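Local coordinates for pyoverdine biosynthesis protein PvcB (Pseudomonas aeruginosa, PDB 4YLM), which catalyses the iron- and 2-oxoglutarate-dependent oxidation of tyrosine isonitrile in the biosynthesis of paerucumarin, at residues F124-C129 / L251-N256. Residues are numbered along the deposited sequence; the frame is centred on the assembly and turned at random.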
loop_
_atom_site.group_PDB
_atom_site.type_symbol
_atom_site.label_atom_id
_atom_site.label_comp_id
_atom_site.label_asym_id
_atom_site.label_seq_id
_atom_site.Cartn_x
_atom_site.Cartn_y
_atom_site.Cartn_z
ATOM N N PHE A 124 -14.382 5.473 -8.291
ATOM C CA PHE A 124 -14.980 4.271 -7.720
ATOM C C PHE A 124 -16.460 4.431 -7.403
ATOM O O PHE A 124 -16.916 5.517 -6.993
ATOM C CB PHE A 124 -14.294 3.882 -6.397
ATOM C CG PHE A 124 -12.805 3.640 -6.511
ATOM C CD1 PHE A 124 -12.308 2.558 -7.235
ATOM C CD2 PHE A 124 -11.907 4.493 -5.880
ATOM C CE1 PHE A 124 -10.914 2.338 -7.331
ATOM C CE2 PHE A 124 -10.521 4.281 -5.970
ATOM C CZ PHE A 124 -10.031 3.206 -6.695
ATOM N N GLN A 125 -17.188 3.323 -7.551
ATOM C CA GLN A 125 -18.489 3.140 -6.915
ATOM C C GLN A 125 -18.269 2.229 -5.703
ATOM O O GLN A 125 -17.602 1.203 -5.810
ATOM C CB GLN A 125 -19.480 2.458 -7.876
ATOM C CG GLN A 125 -19.693 3.157 -9.221
ATOM C CD GLN A 125 -20.100 2.175 -10.320
ATOM O OE1 GLN A 125 -19.506 1.106 -10.459
ATOM N NE2 GLN A 125 -21.125 2.522 -11.083
ATOM N N VAL A 126 -18.798 2.619 -4.547
ATOM C CA VAL A 126 -18.816 1.757 -3.379
ATOM C C VAL A 126 -20.282 1.410 -3.111
ATOM O O VAL A 126 -21.101 2.298 -2.876
ATOM C CB VAL A 126 -18.203 2.448 -2.146
ATOM C CG1 VAL A 126 -18.343 1.563 -0.906
ATOM C CG2 VAL A 126 -16.721 2.770 -2.408
ATOM N N PHE A 127 -20.612 0.124 -3.182
ATOM C CA PHE A 127 -21.981 -0.338 -2.945
ATOM C C PHE A 127 -22.027 -1.138 -1.655
ATOM O O PHE A 127 -21.277 -2.091 -1.495
ATOM C CB PHE A 127 -22.453 -1.288 -4.051
ATOM C CG PHE A 127 -22.606 -0.661 -5.407
ATOM C CD1 PHE A 127 -23.795 -0.049 -5.778
ATOM C CD2 PHE A 127 -21.587 -0.748 -6.341
ATOM C CE1 PHE A 127 -23.951 0.502 -7.058
ATOM C CE2 PHE A 127 -21.730 -0.200 -7.609
ATOM C CZ PHE A 127 -22.921 0.417 -7.974
ATOM N N HIS A 128 -22.919 -0.774 -0.744
ATOM C CA HIS A 128 -23.185 -1.601 0.416
ATOM C C HIS A 128 -24.574 -2.235 0.241
ATOM O O HIS A 128 -25.553 -1.523 0.031
ATOM C CB HIS A 128 -23.171 -0.749 1.674
ATOM C CG HIS A 128 -23.588 -1.484 2.912
ATOM N ND1 HIS A 128 -24.280 -0.876 3.942
ATOM C CD2 HIS A 128 -23.406 -2.771 3.291
ATOM C CE1 HIS A 128 -24.508 -1.760 4.898
ATOM N NE2 HIS A 128 -23.988 -2.917 4.529
ATOM N N CYS A 129 -24.655 -3.559 0.300
ATOM C CA CYS A 129 -25.962 -4.217 0.292
ATOM C C CYS A 129 -26.523 -4.233 1.706
ATOM O O CYS A 129 -26.058 -4.984 2.567
ATOM C CB CYS A 129 -25.872 -5.642 -0.252
ATOM S SG CYS A 129 -27.473 -6.500 -0.308
ATOM N N LEU A 251 -20.042 -5.768 0.435
ATOM C CA LEU A 251 -19.525 -4.450 0.097
ATOM C C LEU A 251 -18.779 -4.624 -1.210
ATOM O O LEU A 251 -17.879 -5.453 -1.299
ATOM C CB LEU A 251 -18.587 -3.920 1.195
ATOM C CG LEU A 251 -18.114 -2.470 0.959
ATOM C CD1 LEU A 251 -19.243 -1.487 1.283
ATOM C CD2 LEU A 251 -16.892 -2.142 1.796
ATOM N N VAL A 252 -19.173 -3.867 -2.226
ATOM C CA VAL A 252 -18.582 -3.986 -3.538
ATOM C C VAL A 252 -17.929 -2.661 -3.893
ATOM O O VAL A 252 -18.510 -1.590 -3.692
ATOM C CB VAL A 252 -19.641 -4.381 -4.610
ATOM C CG1 VAL A 252 -19.108 -4.174 -6.030
ATOM C CG2 VAL A 252 -20.109 -5.824 -4.385
ATOM N N ILE A 253 -16.706 -2.742 -4.394
ATOM C CA ILE A 253 -15.985 -1.557 -4.818
ATOM C C ILE A 253 -15.615 -1.774 -6.268
ATOM O O ILE A 253 -14.898 -2.714 -6.574
ATOM C CB ILE A 253 -14.694 -1.383 -3.992
ATOM C CG1 ILE A 253 -15.033 -1.253 -2.497
ATOM C CG2 ILE A 253 -13.912 -0.174 -4.501
ATOM C CD1 ILE A 253 -13.800 -1.395 -1.579
ATOM N N ALA A 254 -16.103 -0.902 -7.150
ATOM C CA ALA A 254 -15.938 -1.056 -8.591
ATOM C C ALA A 254 -15.108 0.085 -9.162
ATOM O O ALA A 254 -15.289 1.242 -8.772
ATOM C CB ALA A 254 -17.339 -1.099 -9.280
ATOM N N ASP A 255 -14.193 -0.253 -10.070
ATOM C CA ASP A 255 -13.354 0.706 -10.786
ATOM C C ASP A 255 -14.148 1.257 -11.972
ATOM O O ASP A 255 -14.152 0.671 -13.058
ATOM C CB ASP A 255 -12.063 -0.006 -11.261
ATOM C CG ASP A 255 -11.132 0.885 -12.069
ATOM O OD1 ASP A 255 -11.392 2.101 -12.215
ATOM O OD2 ASP A 255 -10.102 0.345 -12.567
ATOM N N ASN A 256 -14.826 2.381 -11.746
ATOM C CA ASN A 256 -15.657 3.023 -12.764
ATOM C C ASN A 256 -14.872 3.548 -13.973
ATOM O O ASN A 256 -15.466 3.841 -15.007
ATOM C CB ASN A 256 -16.466 4.163 -12.119
ATOM C CG ASN A 256 -17.380 4.869 -13.105
ATOM O OD1 ASN A 256 -18.313 4.273 -13.669
ATOM N ND2 ASN A 256 -17.136 6.158 -13.298
#
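A chi1 of -174° swings CG of L251 to the far side from its own N, and CD1 reaches toward the partner strand, where it lies 3.9 Å from V126 CG1 and also meets CB of H128; the L251 and V126 side chains pass each other at a slant. F124, on the same face, has CG beside its own N (chi1 -58°), which brings one edge of the ring, at CD1, 3.6 Å from A254 O near the ring plane, while the same CD1 meets I253 CG2 obliquely at 4.2 Å. Beneath these side chains the backbones pair antiparallel. Q125 and A254 form one hydrogen-bonded pair (A254 N to Q125 O 2.9 Å) and F127 and V252 the next (F127 N to V252 O 2.8 Å, nearly straight at 172°); with the reciprocal bonds, Q125 N to A254 O and V252 N to F127 O, all four lie in the carbonyl planes. The carbonyls of Q125, F127, V252 and A254 each also receive a CA-H...O contact from the partner strand. On the face with F127 and V252, the extended Q125 side chain sets OE1 3.3 Å from A254 CB, while NE2 bonds D114, probably an iron ligand together with H112 and H261. N256 OD1 accepts from D114 N, so Q125 on one strand and N256 just past the end of the other probably help position D114 from the second shell, within the double-stranded beta-helix core of the TfdA family. D255 OD2 is held by T258 and H56. Strand 251-255 lies between strands 120-131 and 57-60, and strand 272-286 pairs with the other edge of 120-131; helix 45-55 packs over F124 and I253.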